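Local coordinates for protein uracil-dna glycosylase (Deinococcus radiodurans, PDB 4UQM) that belongs to the uracil-DNA glycosylase superfamily, a group of DNA-binding alpha/beta proteins with a central parallel beta sheet, at residues Ile181-Tyr186 with Gln213-Thr218; Lys189-Ile194 with Val201-His206. The protein carries 1 engineered substitution. All blocks are in the same frame, centred on the assembly; numbering follows the deposited sequence.

Contact 1: residues Ile181-Tyr186 with Gln213-Thr218; sequences ILWGSY and QYFFGT. With nucleotides of chain B.
Trp183 and Phe215 carry nearly all of this contact and bury similar areas. They form a T-shaped (edge-to-face) pair. The ring centroid of Phe215 is 5.3 Å from that of the five-membered ring of Trp183, and the planes stand at 86°. Phe215 supplies the edge. Its CE1 sits over one face of the indole, toward the rim, 3.7 Å from Trp183 CE2. The opposite indole face is covered by CG2 of Ile181, so the ring is clamped between a branched aliphatic group and an aromatic edge. Phe215 reaches the indole because its CG is anti to the backbone N (chi1 172°). Phe96 adds another edge-to-face contact to Trp183, and Ile111 of helix 106-118 also packs on it.

The indole N-H is satisfied by water. Trp183 NE1 donates to a water at 2.9 Å, and that water donates to Thr218 OG1 at 2.8 Å. Thr218 OG1 in turn donates to Phe215 O at 2.6 Å, in the carbonyl plane. Phe215 O also accepts from Thr218 N, which closes a type II turn with Gly217 at its third position. The water thus ties the end of the strand to this turn.

Beyond Trp183 the chain meets DNA. Ser185 N donates to OP2 of DT11 of chain B at 2.8 Å, almost straight at 175°. Tyr214 lies against the sugar of the same nucleotide. This is the C-terminal end of a parallel strand in the UDG-like fold, where a buried aromatic pair lies beside a DNA phosphate site.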
ATOM      1  N   ILE A 181       8.705  -1.051  -2.656  1.00 15.75           N
ATOM      2  CA  ILE A 181       8.677   0.286  -3.271  1.00 16.23           C
ATOM      3  C   ILE A 181       8.139   1.264  -2.235  1.00 16.25           C
ATOM      4  O   ILE A 181       6.993   1.200  -1.845  1.00 15.87           O
ATOM      5  CB  ILE A 181       7.772   0.321  -4.548  1.00 16.99           C
ATOM      6  CG1 ILE A 181       8.230  -0.739  -5.565  1.00 16.99           C
ATOM      7  CG2 ILE A 181       7.702   1.727  -5.138  1.00 17.62           C
ATOM      8  CD1 ILE A 181       7.240  -0.848  -6.729  1.00 17.79           C
ATOM      9  N   LEU A 182       9.029   2.178  -1.790  1.00 16.78           N
ATOM     10  CA  LEU A 182       8.713   3.105  -0.684  1.00 16.13           C
ATOM     11  C   LEU A 182       8.523   4.465  -1.316  1.00 16.01           C
ATOM     12  O   LEU A 182       9.500   5.098  -1.783  1.00 17.22           O
ATOM     13  CB  LEU A 182       9.852   3.083   0.338  1.00 16.89           C
ATOM     14  CG  LEU A 182      10.234   1.672   0.842  1.00 17.14           C
ATOM     15  CD1 LEU A 182      11.359   1.793   1.883  1.00 18.94           C
ATOM     16  CD2 LEU A 182       9.031   0.927   1.409  1.00 17.74           C
ATOM     17  N   TRP A 183       7.273   4.936  -1.318  1.00 15.52           N
ATOM     18  CA  TRP A 183       6.920   6.212  -1.913  1.00 16.14           C
ATOM     19  C   TRP A 183       6.632   7.246  -0.845  1.00 16.55           C
ATOM     20  O   TRP A 183       5.557   7.214  -0.233  1.00 15.81           O
ATOM     21  CB  TRP A 183       5.669   6.068  -2.804  1.00 15.37           C
ATOM     22  CG  TRP A 183       6.017   5.409  -4.161  1.00 16.39           C
ATOM     23  CD1 TRP A 183       7.242   5.340  -4.776  1.00 16.26           C
ATOM     24  CD2 TRP A 183       5.083   4.805  -5.055  1.00 15.96           C
ATOM     25  NE1 TRP A 183       7.123   4.725  -6.022  1.00 17.86           N
ATOM     26  CE2 TRP A 183       5.797   4.389  -6.196  1.00 16.76           C
ATOM     27  CE3 TRP A 183       3.710   4.587  -5.014  1.00 15.56           C
ATOM     28  CZ2 TRP A 183       5.137   3.754  -7.264  1.00 15.86           C
ATOM     29  CZ3 TRP A 183       3.093   3.954  -6.062  1.00 16.52           C
ATOM     30  CH2 TRP A 183       3.804   3.530  -7.139  1.00 16.96           C
ATOM     31  N   GLY A 184       7.567   8.177  -0.678  1.00 16.59           N
ATOM     32  CA  GLY A 184       7.424   9.291   0.242  1.00 16.85           C
ATOM     33  C   GLY A 184       8.248   9.145   1.503  1.00 17.59           C
ATOM     34  O   GLY A 184       8.673   8.041   1.902  1.00 17.33           O
ATOM     35  N   SER A 185       8.427  10.277   2.177  1.00 17.67           N
ATOM     36  CA  SER A 185       9.284  10.303   3.344  1.00 19.03           C
ATOM     37  C   SER A 185       8.772   9.398   4.474  1.00 18.88           C
ATOM     38  O   SER A 185       9.556   8.765   5.183  1.00 19.49           O
ATOM     39  CB  SER A 185       9.433  11.726   3.836  1.00 21.28           C
ATOM     40  OG  SER A 185      10.056  12.544   2.832  1.00 25.73           O
ATOM     41  N   TYR A 186       7.459   9.389   4.675  1.00 16.88           N
ATOM     42  CA  TYR A 186       6.919   8.559   5.781  1.00 16.66           C
ATOM     43  C   TYR A 186       7.064   7.056   5.485  1.00 17.57           C
ATOM     44  O   TYR A 186       7.517   6.289   6.369  1.00 18.34           O
ATOM     45  CB  TYR A 186       5.464   8.953   6.096  1.00 16.87           C
ATOM     46  CG  TYR A 186       5.430  10.300   6.809  1.00 18.10           C
ATOM     47  CD1 TYR A 186       5.410  11.500   6.114  1.00 18.84           C
ATOM     48  CD2 TYR A 186       5.564  10.381   8.203  1.00 18.61           C
ATOM     49  CE1 TYR A 186       5.457  12.696   6.758  1.00 19.74           C
ATOM     50  CE2 TYR A 186       5.641  11.573   8.860  1.00 18.72           C
ATOM     51  CZ  TYR A 186       5.620  12.739   8.133  1.00 20.09           C
ATOM     52  OH  TYR A 186       5.695  13.959   8.770  1.00 22.67           O
ATOM     53  N   GLN A 213       8.115  16.116  -8.551  1.00 22.81           N
ATOM     54  CA  GLN A 213       9.504  16.253  -8.997  1.00 23.43           C
ATOM     55  C   GLN A 213      10.443  15.185  -8.403  1.00 23.30           C
ATOM     56  O   GLN A 213      11.498  14.903  -8.976  1.00 25.95           O
ATOM     57  CB  GLN A 213      10.051  17.642  -8.657  1.00 24.02           C
ATOM     58  CG  GLN A 213      10.216  17.951  -7.163  1.00 26.43           C
ATOM     59  CD  GLN A 213      10.745  19.340  -6.883  1.00 28.29           C
ATOM     60  OE1 GLN A 213      10.287  20.015  -5.965  1.00 30.54           O
ATOM     61  NE2 GLN A 213      11.704  19.773  -7.664  1.00 32.56           N
ATOM     62  N   TYR A 214      10.059  14.639  -7.239  1.00 21.63           N
ATOM     63  CA  TYR A 214      10.836  13.594  -6.556  1.00 21.47           C
ATOM     64  C   TYR A 214      10.437  12.160  -6.948  1.00 20.58           C
ATOM     65  O   TYR A 214      10.992  11.197  -6.431  1.00 21.02           O
ATOM     66  CB  TYR A 214      10.739  13.787  -5.062  1.00 22.11           C
ATOM     67  CG  TYR A 214      11.205  15.117  -4.557  1.00 23.20           C
ATOM     68  CD1 TYR A 214      12.564  15.405  -4.484  1.00 26.53           C
ATOM     69  CD2 TYR A 214      10.309  16.071  -4.091  1.00 23.50           C
ATOM     70  CE1 TYR A 214      13.015  16.646  -4.008  1.00 28.03           C
ATOM     71  CE2 TYR A 214      10.740  17.298  -3.628  1.00 24.41           C
ATOM     72  CZ  TYR A 214      12.082  17.584  -3.557  1.00 25.09           C
ATOM     73  OH  TYR A 214      12.519  18.811  -3.040  1.00 27.83           O
ATOM     74  N   PHE A 215       9.424  12.051  -7.809  1.00 20.39           N
ATOM     75  CA  PHE A 215       8.869  10.767  -8.271  1.00 19.52           C
ATOM     76  C   PHE A 215       9.117  10.493  -9.760  1.00 20.47           C
ATOM     77  O   PHE A 215       9.557   9.395 -10.131  1.00 21.50           O
ATOM     78  CB  PHE A 215       7.362  10.757  -7.991  1.00 17.86           C
ATOM     79  CG  PHE A 215       6.642   9.576  -8.597  1.00 18.07           C
ATOM     80  CD1 PHE A 215       6.751   8.323  -8.023  1.00 18.34           C
ATOM     81  CD2 PHE A 215       5.846   9.710  -9.740  1.00 19.29           C
ATOM     82  CE1 PHE A 215       6.084   7.223  -8.568  1.00 18.85           C
ATOM     83  CE2 PHE A 215       5.206   8.608 -10.324  1.00 17.97           C
ATOM     84  CZ  PHE A 215       5.340   7.384  -9.723  1.00 17.41           C
ATOM     85  N   PHE A 216       8.845  11.494 -10.606  1.00 21.74           N
ATOM     86  CA  PHE A 216       9.022  11.282 -12.036  1.00 22.07           C
ATOM     87  C   PHE A 216      10.446  10.909 -12.387  1.00 22.88           C
ATOM     88  O   PHE A 216      11.389  11.470 -11.852  1.00 24.44           O
ATOM     89  CB  PHE A 216       8.619  12.513 -12.804  1.00 23.03           C
ATOM     90  CG  PHE A 216       7.149  12.792 -12.828  1.00 23.48           C
ATOM     91  CD1 PHE A 216       6.187  11.766 -12.910  1.00 23.92           C
ATOM     92  CD2 PHE A 216       6.732  14.110 -12.838  1.00 25.20           C
ATOM     93  CE1 PHE A 216       4.833  12.077 -12.968  1.00 23.82           C
ATOM     94  CE2 PHE A 216       5.377  14.413 -12.930  1.00 26.45           C
ATOM     95  CZ  PHE A 216       4.439  13.399 -12.966  1.00 24.83           C
ATOM     96  N   GLY A 217      10.574   9.945 -13.293  1.00 24.32           N
ATOM     97  CA  GLY A 217      11.912   9.527 -13.792  1.00 24.54           C
ATOM     98  C   GLY A 217      12.613   8.483 -12.939  1.00 24.74           C
ATOM     99  O   GLY A 217      13.717   7.996 -13.292  1.00 26.16           O
ATOM    100  N   THR A 218      11.968   8.028 -11.858  1.00 21.55           N
ATOM    101  CA  THR A 218      12.595   7.069 -10.982  1.00 21.36           C
ATOM    102  C   THR A 218      12.410   5.609 -11.452  1.00 21.29           C
ATOM    103  O   THR A 218      13.062   4.700 -10.922  1.00 23.16           O
ATOM    104  CB  THR A 218      12.101   7.225  -9.540  1.00 22.04           C
ATOM    105  OG1 THR A 218      10.673   7.100  -9.495  1.00 22.01           O
ATOM    106  CG2 THR A 218      12.547   8.607  -9.006  1.00 23.62           C
TER
ATOM    107  P    DT B  11       7.260  13.167   0.085  1.00 20.72           P
ATOM    108  OP1  DT B  11       7.877  12.276  -0.917  1.00 21.09           O
ATOM    109  OP2  DT B  11       7.030  12.644   1.465  1.00 20.87           O
ATOM    110  O5'  DT B  11       8.229  14.440   0.242  1.00 21.19           O
ATOM    111  C5'  DT B  11       9.012  14.852  -0.899  1.00 23.07           C
ATOM    112  C4'  DT B  11       9.953  15.930  -0.411  1.00 22.85           C
ATOM    113  O4'  DT B  11       9.203  17.144  -0.128  1.00 21.00           O
ATOM    114  C3'  DT B  11      10.683  15.561   0.884  1.00 24.74           C
ATOM    115  O3'  DT B  11      11.918  16.264   0.861  1.00 27.19           O
ATOM    116  C2'  DT B  11       9.929  16.337   1.941  1.00 22.93           C
ATOM    117  C1'  DT B  11       9.568  17.590   1.140  1.00 22.08           C
ATOM    118  N1   DT B  11       8.508  18.447   1.686  1.00 22.54           N
ATOM    119  C2   DT B  11       8.671  19.810   1.555  1.00 23.47           C
ATOM    120  O2   DT B  11       9.586  20.309   0.925  1.00 21.76           O
ATOM    121  N3   DT B  11       7.689  20.560   2.144  1.00 22.30           N
ATOM    122  C4   DT B  11       6.587  20.092   2.847  1.00 23.02           C
ATOM    123  O4   DT B  11       5.770  20.879   3.304  1.00 22.05           O
ATOM    124  C5   DT B  11       6.487  18.662   2.955  1.00 23.31           C
ATOM    125  C7   DT B  11       5.323  18.070   3.692  1.00 22.88           C
ATOM    126  C6   DT B  11       7.435  17.918   2.375  1.00 22.87           C
ATOM    127  P    DC B  12      13.271  15.566   1.080  1.00 30.78           P
ATOM    128  OP1  DC B  12      13.529  14.779  -0.045  1.00 33.54           O
ATOM    129  OP2  DC B  12      13.349  15.110   2.419  1.00 31.68           O
ATOM    130  O5'  DC B  12      14.286  16.786   0.976  1.00 29.74           O
ATOM    131  C5'  DC B  12      14.296  17.591  -0.171  1.00 28.36           C
ATOM    132  C4'  DC B  12      14.403  19.028   0.275  1.00 25.89           C
ATOM    133  O4'  DC B  12      13.124  19.424   0.775  1.00 24.46           O
ATOM    134  C3'  DC B  12      15.363  19.238   1.441  1.00 29.11           C
ATOM    135  O3'  DC B  12      16.625  19.779   1.078  1.00 28.87           O
ATOM    136  C2'  DC B  12      14.669  20.258   2.308  1.00 28.66           C
ATOM    137  C1'  DC B  12      13.321  20.483   1.680  1.00 25.43           C
ATOM    138  N1   DC B  12      12.247  20.440   2.662  1.00 23.32           N
ATOM    139  C2   DC B  12      11.665  21.635   3.080  1.00 24.60           C
ATOM    140  O2   DC B  12      12.078  22.698   2.608  1.00 23.10           O
ATOM    141  N3   DC B  12      10.640  21.594   3.949  1.00 23.31           N
ATOM    142  C4   DC B  12      10.219  20.427   4.430  1.00 25.01           C
ATOM    143  N4   DC B  12       9.208  20.437   5.290  1.00 23.36           N
ATOM    144  C5   DC B  12      10.817  19.197   4.048  1.00 23.92           C
ATOM    145  C6   DC B  12      11.818  19.250   3.170  1.00 24.41           C
TER
HETATM  146  O   HOH W   1       9.562   5.456  -7.483  1.00 19.89           O

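Contact 2: residues Lys189-Ile194 with Val201-His206; sequences KKKKLI and VIESGH. With nucleotides of chain B.
Lys191 meets Glu203 through a straight side chain: chi1 is -176° and the rest of the chain is extended out to NZ. Glu203 takes a different start. Its CG is flanked by its own N and C (chi1 68°), and from there the chain runs out to the carboxylate. The two side chains cross at about a right angle.

At the crossing Lys191 NZ donates to Glu203 OE2 at 2.8 Å, in a salt bridge. The ammonium approaches OE2 from its syn side, the one facing OE1. The lysine chain also lies close to the carboxylate, with Lys191 CD 3.3 Å from Glu203 OE2. The second oxygen, OE1, is engaged by Arg188 in another salt bridge, so each carboxylate oxygen has a cationic partner.

The apolar half of the contact lies beside this. Ile194 CG2 is 3.6 Å from Val201 CG2, and Ile194 CB and CD1 are near the same methyl. Val201 CG1 is turned to the aliphatic part of Lys191, at 4.3 Å from Lys191 CG. Lys191 sits on a short 3-10 turn and Ile194 just follows it. Lys191 O accepts from Ile194 N at 3.0 Å, which ties the lysine to the isoleucine.

Just past the end of strand 200-204, in the loop, His206 N donates to OP1 of DT11 of chain B at 2.9 Å. His206 also begins the His-Pro-Ser-Pro motif of the family.

Chemically, the contact joins a charged pair to a small apolar patch at the protein surface. With two cations around it, the Glu203 carboxylate is probably kept ionised.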
ATOM      1  N   LYS A 189      10.689   5.669   6.068  1.00 19.50           N
ATOM      2  CA  LYS A 189      11.133   5.350   7.435  1.00 21.75           C
ATOM      3  C   LYS A 189      11.226   3.829   7.659  1.00 21.48           C
ATOM      4  O   LYS A 189      11.940   3.408   8.568  1.00 24.41           O
ATOM      5  CB  LYS A 189      10.189   5.984   8.473  1.00 22.64           C
ATOM      6  CG  LYS A 189      10.105   7.487   8.413  1.00 23.49           C
ATOM      7  CD  LYS A 189       9.376   8.137   9.571  1.00 26.03           C
ATOM      8  CE  LYS A 189       9.278   9.646   9.363  1.00 29.26           C
ATOM      9  NZ  LYS A 189      10.552  10.313   9.100  1.00 36.39           N
ATOM     10  N   LYS A 190      10.529   3.033   6.839  1.00 19.24           N
ATOM     11  CA  LYS A 190      10.544   1.554   6.974  1.00 19.88           C
ATOM     12  C   LYS A 190      11.834   0.922   6.410  1.00 21.42           C
ATOM     13  O   LYS A 190      12.072  -0.290   6.585  1.00 20.19           O
ATOM     14  CB  LYS A 190       9.376   0.892   6.239  1.00 20.52           C
ATOM     15  CG  LYS A 190       7.996   1.385   6.500  1.00 23.15           C
ATOM     16  CD  LYS A 190       7.594   1.210   7.879  1.00 24.11           C
ATOM     17  CE  LYS A 190       6.079   1.369   8.013  1.00 20.82           C
ATOM     18  NZ  LYS A 190       5.799   1.656   9.417  1.00 19.91           N
ATOM     19  N   LYS A 191      12.644   1.709   5.687  1.00 20.80           N
ATOM     20  CA  LYS A 191      13.779   1.106   4.948  1.00 21.17           C
ATOM     21  C   LYS A 191      14.696   0.254   5.805  1.00 21.87           C
ATOM     22  O   LYS A 191      15.090  -0.802   5.379  1.00 23.32           O
ATOM     23  CB  LYS A 191      14.585   2.182   4.228  1.00 23.30           C
ATOM     24  CG  LYS A 191      15.709   1.621   3.377  1.00 25.47           C
ATOM     25  CD  LYS A 191      16.414   2.764   2.697  1.00 28.10           C
ATOM     26  CE  LYS A 191      17.618   2.311   1.913  1.00 29.78           C
ATOM     27  NZ  LYS A 191      18.389   3.555   1.617  1.00 36.07           N
ATOM     28  N   LYS A 192      15.025   0.713   7.014  1.00 22.47           N
ATOM     29  CA  LYS A 192      15.878  -0.035   7.924  1.00 25.29           C
ATOM     30  C   LYS A 192      15.392  -1.430   8.332  1.00 24.20           C
ATOM     31  O   LYS A 192      16.194  -2.270   8.748  1.00 26.17           O
ATOM     32  CB  LYS A 192      16.176   0.786   9.204  1.00 28.01           C
ATOM     33  CG  LYS A 192      14.980   1.037  10.103  1.00 31.04           C
ATOM     34  CD  LYS A 192      15.379   1.565  11.479  1.00 34.50           C
ATOM     35  CE  LYS A 192      15.535   0.407  12.466  1.00 38.89           C
ATOM     36  NZ  LYS A 192      16.053   0.755  13.805  1.00 46.73           N
ATOM     37  N   LEU A 193      14.085  -1.663   8.184  1.00 23.51           N
ATOM     38  CA  LEU A 193      13.509  -2.962   8.531  1.00 22.65           C
ATOM     39  C   LEU A 193      13.731  -3.985   7.429  1.00 22.99           C
ATOM     40  O   LEU A 193      13.493  -5.184   7.662  1.00 24.56           O
ATOM     41  CB  LEU A 193      11.986  -2.811   8.734  1.00 23.85           C
ATOM     42  CG  LEU A 193      11.585  -1.854   9.856  1.00 25.61           C
ATOM     43  CD1 LEU A 193      10.071  -1.742   9.912  1.00 24.94           C
ATOM     44  CD2 LEU A 193      12.216  -2.210  11.178  1.00 28.20           C
ATOM     45  N   ILE A 194      14.060  -3.535   6.210  1.00 21.77           N
ATOM     46  CA  ILE A 194      14.195  -4.426   5.065  1.00 22.67           C
ATOM     47  C   ILE A 194      15.654  -4.956   4.967  1.00 23.65           C
ATOM     48  O   ILE A 194      16.523  -4.409   4.320  1.00 25.95           O
ATOM     49  CB  ILE A 194      13.680  -3.786   3.779  1.00 20.90           C
ATOM     50  CG1 ILE A 194      12.213  -3.324   3.992  1.00 22.10           C
ATOM     51  CG2 ILE A 194      13.747  -4.806   2.645  1.00 24.55           C
ATOM     52  CD1 ILE A 194      11.833  -2.181   3.132  1.00 22.99           C
ATOM     53  N   VAL A 201      14.968  -2.862  -2.395  1.00 20.61           N
ATOM     54  CA  VAL A 201      14.282  -1.645  -2.035  1.00 20.02           C
ATOM     55  C   VAL A 201      14.448  -0.603  -3.133  1.00 20.19           C
ATOM     56  O   VAL A 201      15.561  -0.340  -3.609  1.00 21.23           O
ATOM     57  CB  VAL A 201      14.783  -1.067  -0.719  1.00 21.37           C
ATOM     58  CG1 VAL A 201      14.021   0.196  -0.361  1.00 23.85           C
ATOM     59  CG2 VAL A 201      14.637  -2.124   0.368  1.00 22.04           C
ATOM     60  N   ILE A 202      13.310  -0.042  -3.534  1.00 19.01           N
ATOM     61  CA  ILE A 202      13.247   1.079  -4.439  1.00 19.00           C
ATOM     62  C   ILE A 202      12.565   2.209  -3.694  1.00 19.16           C
ATOM     63  O   ILE A 202      11.492   2.013  -3.118  1.00 19.15           O
ATOM     64  CB  ILE A 202      12.456   0.691  -5.706  1.00 20.19           C
ATOM     65  CG1 ILE A 202      13.184  -0.404  -6.437  1.00 21.25           C
ATOM     66  CG2 ILE A 202      12.267   1.918  -6.608  1.00 21.28           C
ATOM     67  CD1 ILE A 202      12.352  -1.119  -7.490  1.00 22.56           C
ATOM     68  N   GLU A 203      13.168   3.399  -3.675  1.00 20.62           N
ATOM     69  CA  GLU A 203      12.603   4.481  -2.898  1.00 20.19           C
ATOM     70  C   GLU A 203      12.598   5.752  -3.705  1.00 19.73           C
ATOM     71  O   GLU A 203      13.511   6.018  -4.486  1.00 22.30           O
ATOM     72  CB  GLU A 203      13.298   4.628  -1.536  1.00 24.09           C
ATOM     73  CG  GLU A 203      14.693   5.089  -1.577  1.00 26.59           C
ATOM     74  CD  GLU A 203      15.350   5.017  -0.196  1.00 28.01           C
ATOM     75  OE1 GLU A 203      14.725   5.358   0.827  1.00 28.94           O
ATOM     76  OE2 GLU A 203      16.427   4.479  -0.125  1.00 32.98           O
ATOM     77  N   SER A 204      11.585   6.570  -3.452  1.00 18.79           N
ATOM     78  CA  SER A 204      11.493   7.882  -4.097  1.00 18.78           C
ATOM     79  C   SER A 204      10.538   8.769  -3.349  1.00 18.73           C
ATOM     80  O   SER A 204       9.938   8.359  -2.358  1.00 18.36           O
ATOM     81  CB  SER A 204      10.989   7.778  -5.553  1.00 19.35           C
ATOM     82  OG  SER A 204       9.621   7.439  -5.609  1.00 18.67           O
ATOM     83  N   GLY A 205      10.378   9.982  -3.845  1.00 17.88           N
ATOM     84  CA  GLY A 205       9.264  10.791  -3.406  1.00 18.21           C
ATOM     85  C   GLY A 205       7.913  10.185  -3.785  1.00 17.75           C
ATOM     86  O   GLY A 205       7.772   9.331  -4.683  1.00 18.45           O
ATOM     87  N   HIS A 206       6.888  10.684  -3.128  1.00 17.46           N
ATOM     88  CA  HIS A 206       5.540  10.264  -3.376  1.00 16.63           C
ATOM     89  C   HIS A 206       5.007  10.773  -4.713  1.00 16.49           C
ATOM     90  O   HIS A 206       5.400  11.847  -5.179  1.00 17.31           O
ATOM     91  CB  HIS A 206       4.713  10.810  -2.167  1.00 16.40           C
ATOM     92  CG  HIS A 206       3.331  10.273  -2.056  1.00 15.28           C
ATOM     93  ND1 HIS A 206       2.305  10.765  -2.818  1.00 15.59           N
ATOM     94  CD2 HIS A 206       2.805   9.282  -1.291  1.00 16.49           C
ATOM     95  CE1 HIS A 206       1.194  10.123  -2.515  1.00 15.97           C
ATOM     96  NE2 HIS A 206       1.472   9.221  -1.592  1.00 16.31           N
TER
ATOM     97  P    DT B  11       7.260  13.167   0.085  1.00 20.72           P
ATOM     98  OP1  DT B  11       7.877  12.276  -0.917  1.00 21.09           O
ATOM     99  OP2  DT B  11       7.030  12.644   1.465  1.00 20.87           O
ATOM    100  O5'  DT B  11       8.229  14.440   0.242  1.00 21.19           O
ATOM    101  C5'  DT B  11       9.012  14.852  -0.899  1.00 23.07           C
ATOM    102  C4'  DT B  11       9.953  15.930  -0.411  1.00 22.85           C
ATOM    103  O4'  DT B  11       9.203  17.144  -0.128  1.00 21.00           O
ATOM    104  C3'  DT B  11      10.683  15.561   0.884  1.00 24.74           C
ATOM    105  O3'  DT B  11      11.918  16.264   0.861  1.00 27.19           O
ATOM    106  C2'  DT B  11       9.929  16.337   1.941  1.00 22.93           C
ATOM    107  C1'  DT B  11       9.568  17.590   1.140  1.00 22.08           C
ATOM    108  N1   DT B  11       8.508  18.447   1.686  1.00 22.54           N
ATOM    109  C2   DT B  11       8.671  19.810   1.555  1.00 23.47           C
ATOM    110  O2   DT B  11       9.586  20.309   0.925  1.00 21.76           O
ATOM    111  N3   DT B  11       7.689  20.560   2.144  1.00 22.30           N
ATOM    112  C4   DT B  11       6.587  20.092   2.847  1.00 23.02           C
ATOM    113  O4   DT B  11       5.770  20.879   3.304  1.00 22.05           O
ATOM    114  C5   DT B  11       6.487  18.662   2.955  1.00 23.31           C
ATOM    115  C7   DT B  11       5.323  18.070   3.692  1.00 22.88           C
ATOM    116  C6   DT B  11       7.435  17.918   2.375  1.00 22.87           C
TER

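Contacts 1 and 2 have centres 9 Å apart and both reach one sheet, in which strands 179-183 and 200-204 are parallel neighbours. Two probable backbone hydrogen bonds join them directly: Leu182 N to Ile202 O at 2.8 Å, and Gly184 N to Ser204 O at 2.9 Å. Ser204 also packs between them, with its OG 3.3 Å from Trp183 CD1. Both strands lead to the same DT11 phosphate of chain B. There the N-H of Ser185 takes OP2 and that of His206 takes OP1. The salt bridge of contact 2 stands apart, at the surface, while the aromatic pair of contact 1 is buried.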